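Local atomic coordinates of 457aa long hypothetical protein (Pyrococcus horikoshii, PDB entry 2CSU), a protein that is of unknown function but carries a Rossmann-type CoA-binding domain followed by succinyl-CoA ligase-like flavodoxin and ligase-CoA domains. Residues A[131-136]-A[142-147]; A[164-169]-A[174-179]; A[26-31]-A[37-42]. All coordinates share one frame; numbering follows the deposited sequence.

Interaction 1. Residues A[131-136]-A[142-147]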
loop_
_atom_site.group_PDB
_atom_site.type_symbol
_atom_site.label_atom_id
_atom_site.label_comp_id
_atom_site.label_asym_id
_atom_site.label_seq_id
_atom_site.Cartn_x
_atom_site.Cartn_y
_atom_site.Cartn_z
ATOM N N GLY A 131 1.464 -12.132 22.167
ATOM C CA GLY A 131 1.218 -11.282 23.326
ATOM C C GLY A 131 0.088 -10.283 23.070
ATOM O O GLY A 131 -0.694 -10.413 22.137
ATOM N N ILE A 132 0.044 -9.275 23.943
ATOM C CA ILE A 132 -0.960 -8.207 23.914
ATOM C C ILE A 132 -0.338 -6.804 24.099
ATOM O O ILE A 132 0.756 -6.651 24.629
ATOM C CB ILE A 132 -1.977 -8.457 25.035
ATOM C CG1 ILE A 132 -1.282 -8.441 26.399
ATOM C CG2 ILE A 132 -2.636 -9.839 24.856
ATOM C CD1 ILE A 132 -2.270 -8.566 27.562
HETATM N N MSE A 133 -1.062 -5.773 23.604
HETATM C CA MSE A 133 -0.649 -4.379 23.802
HETATM C C MSE A 133 -1.801 -3.473 24.249
HETATM O O MSE A 133 -2.957 -3.642 23.885
HETATM C CB MSE A 133 -0.112 -3.804 22.490
HETATM C CG MSE A 133 0.678 -4.780 21.625
HETATM SE SE MSE A 133 1.445 -3.918 20.246
HETATM C CE MSE A 133 2.181 -5.334 19.423
ATOM N N ASN A 134 -1.436 -2.487 25.091
ATOM C CA ASN A 134 -2.314 -1.346 25.328
ATOM C C ASN A 134 -1.553 -0.042 25.104
ATOM O O ASN A 134 -0.945 0.520 26.008
ATOM C CB ASN A 134 -2.831 -1.413 26.763
ATOM C CG ASN A 134 -3.901 -0.363 26.955
ATOM O OD1 ASN A 134 -4.167 0.454 26.084
ATOM N ND2 ASN A 134 -4.533 -0.402 28.145
ATOM N N THR A 135 -1.565 0.409 23.838
ATOM C CA THR A 135 -0.776 1.576 23.470
ATOM C C THR A 135 -1.161 2.803 24.297
ATOM O O THR A 135 -0.362 3.698 24.526
ATOM C CB THR A 135 -0.978 1.853 21.979
ATOM O OG1 THR A 135 -2.366 1.994 21.698
ATOM C CG2 THR A 135 -0.426 0.696 21.144
ATOM N N HIS A 136 -2.435 2.837 24.729
ATOM C CA HIS A 136 -2.907 4.001 25.474
ATOM C C HIS A 136 -2.098 4.251 26.753
ATOM O O HIS A 136 -1.960 5.369 27.236
ATOM C CB HIS A 136 -4.380 3.781 25.817
ATOM C CG HIS A 136 -4.956 5.055 26.373
ATOM N ND1 HIS A 136 -5.973 5.082 27.269
ATOM C CD2 HIS A 136 -4.592 6.374 26.077
ATOM C CE1 HIS A 136 -6.216 6.385 27.508
ATOM N NE2 HIS A 136 -5.403 7.183 26.807
ATOM N N THR A 142 4.764 -8.023 24.641
ATOM C CA THR A 142 5.050 -8.787 23.436
ATOM C C THR A 142 6.555 -8.824 23.194
ATOM O O THR A 142 7.322 -8.151 23.899
ATOM C CB THR A 142 4.396 -8.111 22.200
ATOM O OG1 THR A 142 5.021 -6.845 21.942
ATOM C CG2 THR A 142 2.949 -7.881 22.437
ATOM N N PHE A 143 6.986 -9.609 22.202
ATOM C CA PHE A 143 8.397 -9.657 21.863
ATOM C C PHE A 143 8.640 -8.955 20.527
ATOM O O PHE A 143 9.619 -9.218 19.836
ATOM C CB PHE A 143 8.931 -11.098 21.859
ATOM C CG PHE A 143 8.185 -12.038 20.953
ATOM C CD1 PHE A 143 8.465 -12.087 19.590
ATOM C CD2 PHE A 143 7.214 -12.881 21.467
ATOM C CE1 PHE A 143 7.785 -12.969 18.755
ATOM C CE2 PHE A 143 6.524 -13.770 20.646
ATOM C CZ PHE A 143 6.807 -13.816 19.288
ATOM N N ILE A 144 7.745 -8.041 20.175
ATOM C CA ILE A 144 7.884 -7.263 18.943
ATOM C C ILE A 144 7.679 -5.780 19.257
ATOM O O ILE A 144 7.181 -5.431 20.321
ATOM C CB ILE A 144 6.863 -7.705 17.842
ATOM C CG1 ILE A 144 5.436 -7.385 18.275
ATOM C CG2 ILE A 144 7.024 -9.204 17.547
ATOM C CD1 ILE A 144 4.416 -7.609 17.157
ATOM N N THR A 145 8.073 -4.899 18.348
ATOM C CA THR A 145 7.921 -3.467 18.598
ATOM C C THR A 145 6.444 -3.070 18.769
ATOM O O THR A 145 5.556 -3.657 18.146
ATOM C CB THR A 145 8.576 -2.638 17.451
ATOM O OG1 THR A 145 8.632 -1.262 17.833
ATOM C CG2 THR A 145 7.772 -2.752 16.179
ATOM N N VAL A 146 6.186 -2.077 19.617
ATOM C CA VAL A 146 4.824 -1.620 19.883
ATOM C C VAL A 146 4.217 -0.861 18.693
ATOM O O VAL A 146 4.898 -0.122 17.988
ATOM C CB VAL A 146 4.784 -0.705 21.159
ATOM C CG1 VAL A 146 5.336 0.678 20.837
ATOM C CG2 VAL A 146 3.367 -0.608 21.701
ATOM N N ALA A 147 2.932 -1.060 18.457
ATOM C CA ALA A 147 2.284 -0.374 17.357
ATOM C C ALA A 147 2.094 1.086 17.766
ATOM O O ALA A 147 2.222 1.428 18.949
ATOM C CB ALA A 147 0.920 -1.025 17.063
#

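Interaction 2. Residues A[164-169]-A[174-179]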
loop_
_atom_site.group_PDB
_atom_site.type_symbol
_atom_site.label_atom_id
_atom_site.label_comp_id
_atom_site.label_asym_id
_atom_site.label_seq_id
_atom_site.Cartn_x
_atom_site.Cartn_y
_atom_site.Cartn_z
ATOM N N GLY A 164 3.587 -8.512 11.276
ATOM C CA GLY A 164 3.734 -7.884 9.980
ATOM C C GLY A 164 2.808 -6.699 9.776
ATOM O O GLY A 164 3.163 -5.732 9.107
ATOM N N ILE A 165 1.615 -6.783 10.341
ATOM C CA ILE A 165 0.646 -5.712 10.220
ATOM C C ILE A 165 1.092 -4.553 11.117
ATOM O O ILE A 165 1.018 -3.400 10.723
ATOM C CB ILE A 165 -0.790 -6.241 10.563
ATOM C CG1 ILE A 165 -1.298 -7.074 9.380
ATOM C CG2 ILE A 165 -1.757 -5.094 10.832
ATOM C CD1 ILE A 165 -2.628 -7.779 9.607
ATOM N N VAL A 166 1.590 -4.864 12.309
ATOM C CA VAL A 166 2.077 -3.820 13.201
ATOM C C VAL A 166 3.164 -3.022 12.477
ATOM O O VAL A 166 3.134 -1.790 12.465
ATOM C CB VAL A 166 2.632 -4.429 14.506
ATOM C CG1 VAL A 166 3.392 -3.386 15.310
ATOM C CG2 VAL A 166 1.486 -4.977 15.341
ATOM N N TYR A 167 4.110 -3.711 11.845
ATOM C CA TYR A 167 5.173 -3.014 11.121
ATOM C C TYR A 167 4.581 -2.222 9.980
ATOM O O TYR A 167 5.046 -1.128 9.665
ATOM C CB TYR A 167 6.212 -3.986 10.547
ATOM C CG TYR A 167 6.763 -4.960 11.560
ATOM C CD1 TYR A 167 6.765 -4.649 12.920
ATOM C CD2 TYR A 167 7.275 -6.199 11.162
ATOM C CE1 TYR A 167 7.251 -5.541 13.862
ATOM C CE2 TYR A 167 7.769 -7.101 12.106
ATOM C CZ TYR A 167 7.750 -6.761 13.449
ATOM O OH TYR A 167 8.216 -7.640 14.390
ATOM N N LYS A 168 3.557 -2.787 9.348
ATOM C CA LYS A 168 2.908 -2.123 8.236
ATOM C C LYS A 168 2.318 -0.795 8.668
ATOM O O LYS A 168 2.649 0.248 8.116
ATOM C CB LYS A 168 1.798 -3.004 7.663
ATOM C CG LYS A 168 1.101 -2.398 6.436
ATOM C CD LYS A 168 0.055 -3.351 5.864
ATOM C CE LYS A 168 -0.268 -3.036 4.410
ATOM N NZ LYS A 168 -0.954 -1.744 4.172
ATOM N N THR A 169 1.431 -0.847 9.658
ATOM C CA THR A 169 0.759 0.342 10.180
ATOM C C THR A 169 1.707 1.416 10.710
ATOM O O THR A 169 1.442 2.607 10.566
ATOM C CB THR A 169 -0.207 -0.041 11.304
ATOM O OG1 THR A 169 0.465 -0.912 12.223
ATOM C CG2 THR A 169 -1.436 -0.749 10.730
ATOM N N ILE A 174 -0.550 4.495 11.151
ATOM C CA ILE A 174 -1.853 4.202 11.711
ATOM C C ILE A 174 -1.551 3.323 12.908
ATOM O O ILE A 174 -0.615 2.538 12.878
ATOM C CB ILE A 174 -2.829 3.525 10.692
ATOM C CG1 ILE A 174 -2.150 2.397 9.916
ATOM C CG2 ILE A 174 -3.323 4.575 9.708
ATOM C CD1 ILE A 174 -2.890 2.008 8.614
ATOM N N GLY A 175 -2.305 3.499 13.983
ATOM C CA GLY A 175 -2.047 2.716 15.172
ATOM C C GLY A 175 -3.250 1.963 15.701
ATOM O O GLY A 175 -4.348 2.011 15.148
ATOM N N PHE A 176 -3.028 1.261 16.797
ATOM C CA PHE A 176 -4.073 0.480 17.425
ATOM C C PHE A 176 -4.188 0.908 18.867
ATOM O O PHE A 176 -3.208 1.354 19.468
ATOM C CB PHE A 176 -3.708 -1.006 17.397
ATOM C CG PHE A 176 -3.534 -1.570 16.018
ATOM C CD1 PHE A 176 -4.610 -1.652 15.142
ATOM C CD2 PHE A 176 -2.298 -2.072 15.614
ATOM C CE1 PHE A 176 -4.455 -2.237 13.878
ATOM C CE2 PHE A 176 -2.134 -2.653 14.365
ATOM C CZ PHE A 176 -3.214 -2.738 13.494
ATOM N N SER A 177 -5.383 0.776 19.418
ATOM C CA SER A 177 -5.598 1.083 20.821
ATOM C C SER A 177 -5.067 -0.146 21.553
ATOM O O SER A 177 -4.211 -0.051 22.440
ATOM C CB SER A 177 -7.093 1.261 21.089
ATOM O OG SER A 177 -7.859 0.325 20.341
ATOM N N LYS A 178 -5.558 -1.318 21.153
ATOM C CA LYS A 178 -5.116 -2.563 21.777
ATOM C C LYS A 178 -4.796 -3.609 20.722
ATOM O O LYS A 178 -5.329 -3.569 19.615
ATOM C CB LYS A 178 -6.183 -3.106 22.721
ATOM C CG LYS A 178 -6.687 -2.119 23.737
ATOM C CD LYS A 178 -7.687 -2.769 24.673
ATOM C CE LYS A 178 -7.891 -1.948 25.937
ATOM N NZ LYS A 178 -8.702 -0.714 25.728
ATOM N N PHE A 179 -3.906 -4.527 21.076
ATOM C CA PHE A 179 -3.484 -5.615 20.205
ATOM C C PHE A 179 -3.475 -6.943 20.955
ATOM O O PHE A 179 -2.924 -7.080 22.041
ATOM C CB PHE A 179 -2.081 -5.298 19.679
ATOM C CG PHE A 179 -1.528 -6.489 18.950
ATOM C CD1 PHE A 179 -1.809 -6.662 17.599
ATOM C CD2 PHE A 179 -0.724 -7.399 19.618
ATOM C CE1 PHE A 179 -1.280 -7.750 16.919
ATOM C CE2 PHE A 179 -0.196 -8.487 18.927
ATOM C CZ PHE A 179 -0.470 -8.666 17.577
HETATM O O HOH W 1 0.851 1.099 14.416
#

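Interaction 3. Residues A[26-31]-A[37-42]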
loop_
_atom_site.group_PDB
_atom_site.type_symbol
_atom_site.label_atom_id
_atom_site.label_comp_id
_atom_site.label_asym_id
_atom_site.label_seq_id
_atom_site.Cartn_x
_atom_site.Cartn_y
_atom_site.Cartn_z
ATOM N N GLU A 26 13.129 -9.804 24.955
ATOM C CA GLU A 26 12.359 -8.761 24.284
ATOM C C GLU A 26 11.110 -8.357 25.061
ATOM O O GLU A 26 10.701 -7.196 25.048
ATOM C CB GLU A 26 11.931 -9.228 22.888
ATOM C CG GLU A 26 13.045 -9.486 21.887
ATOM C CD GLU A 26 13.920 -8.269 21.633
ATOM O OE1 GLU A 26 13.394 -7.129 21.647
ATOM O OE2 GLU A 26 15.137 -8.461 21.397
ATOM N N VAL A 27 10.483 -9.323 25.720
ATOM C CA VAL A 27 9.280 -9.031 26.467
ATOM C C VAL A 27 9.587 -8.095 27.639
ATOM O O VAL A 27 8.888 -7.095 27.850
ATOM C CB VAL A 27 8.632 -10.328 27.008
ATOM C CG1 VAL A 27 7.463 -9.986 27.892
ATOM C CG2 VAL A 27 8.196 -11.225 25.850
ATOM N N PHE A 28 10.623 -8.421 28.409
ATOM C CA PHE A 28 10.919 -7.532 29.522
ATOM C C PHE A 28 11.405 -6.172 29.021
ATOM O O PHE A 28 11.111 -5.121 29.579
ATOM C CB PHE A 28 11.999 -8.194 30.380
ATOM C CG PHE A 28 12.149 -7.451 31.675
ATOM C CD1 PHE A 28 11.093 -7.423 32.577
ATOM C CD2 PHE A 28 13.341 -6.812 31.970
ATOM C CE1 PHE A 28 11.237 -6.753 33.784
ATOM C CE2 PHE A 28 13.478 -6.144 33.184
ATOM C CZ PHE A 28 12.430 -6.113 34.094
ATOM N N LYS A 29 12.209 -6.225 27.943
ATOM C CA LYS A 29 12.694 -4.990 27.343
ATOM C C LYS A 29 11.535 -4.066 26.972
ATOM O O LYS A 29 11.533 -2.872 27.243
ATOM C CB LYS A 29 13.485 -5.353 26.087
ATOM C CG LYS A 29 13.482 -4.221 25.057
ATOM C CD LYS A 29 14.834 -4.066 24.359
ATOM C CE LYS A 29 14.819 -4.604 22.923
ATOM N NZ LYS A 29 15.891 -5.584 22.753
ATOM N N ASN A 30 10.540 -4.657 26.290
ATOM C CA ASN A 30 9.383 -3.869 25.890
ATOM C C ASN A 30 8.603 -3.366 27.105
ATOM O O ASN A 30 8.023 -2.288 27.096
ATOM C CB ASN A 30 8.486 -4.747 25.018
ATOM C CG ASN A 30 9.133 -4.937 23.671
ATOM O OD1 ASN A 30 9.676 -4.012 23.075
ATOM N ND2 ASN A 30 9.054 -6.183 23.176
ATOM N N LEU A 31 8.515 -4.149 28.175
ATOM C CA LEU A 31 7.734 -3.725 29.329
ATOM C C LEU A 31 8.432 -2.680 30.193
ATOM O O LEU A 31 7.853 -2.195 31.170
ATOM C CB LEU A 31 7.342 -4.941 30.183
ATOM C CG LEU A 31 6.314 -5.841 29.478
ATOM C CD1 LEU A 31 5.976 -7.051 30.334
ATOM C CD2 LEU A 31 5.062 -5.021 29.185
ATOM N N GLY A 37 2.258 0.833 35.959
ATOM C CA GLY A 37 2.243 -0.308 36.868
ATOM C C GLY A 37 3.643 -0.919 36.951
ATOM O O GLY A 37 4.497 -0.700 36.104
ATOM N N LYS A 38 3.881 -1.683 38.037
ATOM C CA LYS A 38 5.213 -2.240 38.243
ATOM C C LYS A 38 5.422 -3.544 37.470
ATOM O O LYS A 38 4.534 -4.374 37.353
ATOM C CB LYS A 38 5.390 -2.489 39.740
ATOM C CG LYS A 38 5.476 -1.186 40.540
ATOM C CD LYS A 38 4.867 -1.321 41.939
ATOM C CE LYS A 38 4.285 -0.001 42.458
ATOM N NZ LYS A 38 5.295 0.716 43.233
ATOM N N VAL A 39 6.627 -3.702 36.927
ATOM C CA VAL A 39 6.999 -4.883 36.159
ATOM C C VAL A 39 8.180 -5.546 36.852
ATOM O O VAL A 39 9.202 -4.902 37.084
ATOM C CB VAL A 39 7.417 -4.494 34.727
ATOM C CG1 VAL A 39 7.745 -5.741 33.906
ATOM C CG2 VAL A 39 6.300 -3.692 34.075
ATOM N N TYR A 40 8.031 -6.828 37.183
ATOM C CA TYR A 40 9.081 -7.585 37.868
ATOM C C TYR A 40 9.636 -8.715 37.006
ATOM O O TYR A 40 8.880 -9.502 36.453
ATOM C CB TYR A 40 8.531 -8.207 39.157
ATOM C CG TYR A 40 7.857 -7.238 40.089
ATOM C CD1 TYR A 40 8.564 -6.623 41.126
ATOM C CD2 TYR A 40 6.507 -6.918 39.929
ATOM C CE1 TYR A 40 7.940 -5.714 41.978
ATOM C CE2 TYR A 40 5.875 -6.012 40.773
ATOM C CZ TYR A 40 6.595 -5.414 41.794
ATOM O OH TYR A 40 5.968 -4.505 42.621
ATOM N N PRO A 41 10.965 -8.810 36.883
ATOM C CA PRO A 41 11.551 -9.883 36.074
ATOM C C PRO A 41 11.730 -11.143 36.916
ATOM O O PRO A 41 12.369 -11.106 37.975
ATOM C CB PRO A 41 12.887 -9.296 35.649
ATOM C CG PRO A 41 13.292 -8.504 36.888
ATOM C CD PRO A 41 11.992 -7.827 37.296
ATOM N N VAL A 42 11.173 -12.256 36.452
ATOM C CA VAL A 42 11.288 -13.519 37.173
ATOM C C VAL A 42 12.131 -14.493 36.391
ATOM O O VAL A 42 11.734 -14.952 35.324
ATOM C CB VAL A 42 9.915 -14.177 37.425
ATOM C CG1 VAL A 42 10.110 -15.592 37.962
ATOM C CG2 VAL A 42 9.106 -13.347 38.413
#

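Interaction 1. Residues A[131-136]-A[142-147]
Met133, present as selenomethionine, reaches from strand 131-134 into the arc formed by residues 142-147, and the atoms of its side chain meet different parts of that arc. CG lies 3.9 Å from Thr142 CG2. SE rests 3.7 Å from the backbone N of Ala147 and also touches the CB of that residue and Val146 CG2. At the end, CE meets Ile144 CD1 at 3.9 Å, the two side chains crossing at about a right angle. With CG anti to the carbonyl carbon (chi1 -36°) and the chain extended beyond it, the side chain spans the whole curve. Two threonine methyls add to the contact: Thr142 CG2 is 3.3 Å from Ile132 O, and Thr135 CG2 packs 3.5 Å from Ala147 O and obliquely against Val146 CG2.

Further out, both threonine hydroxyls are engaged away from this interface. Thr135 OG1 bonds to the carbonyl of Phe176, and Thr142 OG1 to Asn140 OD1. Asn140 ND2 also bonds to Ile144 O, tying Asn140 to the loop before strand 148-149. Strand 131-134 pairs antiparallel with 139-142 and with 175-181 in a mixed sheet, so the contact packs the segment after this hairpin onto the hairpin's first strand. No hydrogen bond runs directly between 131-136 and 142-147. Cohesion across this buried contact therefore comes from methyl, methylene and selenium packing, while the polar bonds lie around it.

Interaction 2. Residues A[164-169]-A[174-179]
Thr169 and Ile174 meet where helix 159-171 gives way to strand 175-181, and the threonine side chain touches the returning chain with every atom it has. Its CB lies 3.0 Å from Ile174 O and is pressed 3.4 Å from Ile174 CG1, closer than ordinary van der Waals contact. The methyl branch continues the squeeze: CG2 lies 3.3 Å from the same CG1, the side chains crossing at about a right angle, and its other flank reaches Phe176 CZ at 3.8 Å. The hydroxyl branch turns back instead. OG1 sits between the backbone N and the carbonyl carbon (chi1 48°), a rotation that brings it beside the carbonyls of Ile165 and Val166 in the preceding turn. It also accepts a hydrogen bond from a water, 3.0 Å from OG1, which donates its other proton to Ile174 O at 2.6 Å.

These residues flank the connection from helix to second strand in the beta-alpha-beta unit made by strand 152-156, helix 159-171 and strand 175-181, part of the succinyl-CoA ligase flavodoxin-like domain. A backbone bond from Ile174 N to Thr169 O spans that connection, 2.8 Å long and nearly straight at the hydrogen (170°), although the donor is tilted 32° from the carbonyl plane.

Farther up the helix the contact becomes purely apolar. Ile165 CG2 approaches the edge of the Phe176 ring, 3.8 Å from CZ, while Val166 CG2 reaches both Phe176 CE2 and Phe179 CE1, bridging the two rings. Leu280 of helix 276-283 packs on both Thr169 and Phe176, and the ring of Phe154 from the neighbouring strand meets that of Phe176.

Interaction 3. Residues A[26-31]-A[37-42]
Val39 and Phe28 give up nearly equal amounts of surface to each other's segments, and Pro41 adds to what they bury. They pack a helix onto a strand within the beta-alpha-beta unit of strand 10-14, helix 23-31 and strand 38-42, at one edge of the parallel sheet of the Rossmann-type CoA-binding domain. The short helix and strand axes run close to antiparallel, at 159°, with a closest approach of 9.5 Å.

Phe28 has CG anti to its own backbone N (chi1 -169°), and this carries the ring out to the strand. Pro41 CB stands over one face of that ring in a CH-pi contact, 3.8 Å from the centroid and 23° off the normal, displaced toward the rim carbons CE1 and CZ. The pyrrolidine continues past it, with CD 3.7 Å from Phe28 CZ. Val52 touches both Phe28 and Pro41, extending the apolar cluster.

Val39 uses its two methyls differently. CG1 is shared between the helix side chains, lying 3.6 Å from Phe28 CE1 and 3.8 Å from Leu31 CB, and so fits between aromatic and aliphatic neighbours one turn apart. Val13 of the adjacent strand 10-14 packs against Val39 and Leu31 alike. The other methyl, CG2, rests against backbone, 3.6 Å from Leu31 O.

From the N terminus, interaction 3 comes first, closing the short connection from helix 23-31 to strand 38-42. Interaction 1 follows, folding the chain back across the turn and strand 139-142, and interaction 2 then closes the link from helix 159-171 to strand 175-181. The three loops lie in series; none nests in or crosses another. Interaction 1 stands between the others: Asn30 ND2 bonds to Thr142 O on the side of interaction 3, and Met133 N bonds to Phe179 O within the sheet shared with interaction 2. Interaction 1 thus touches both, while interactions 2 and 3, with centres about 21 Å apart, do not touch.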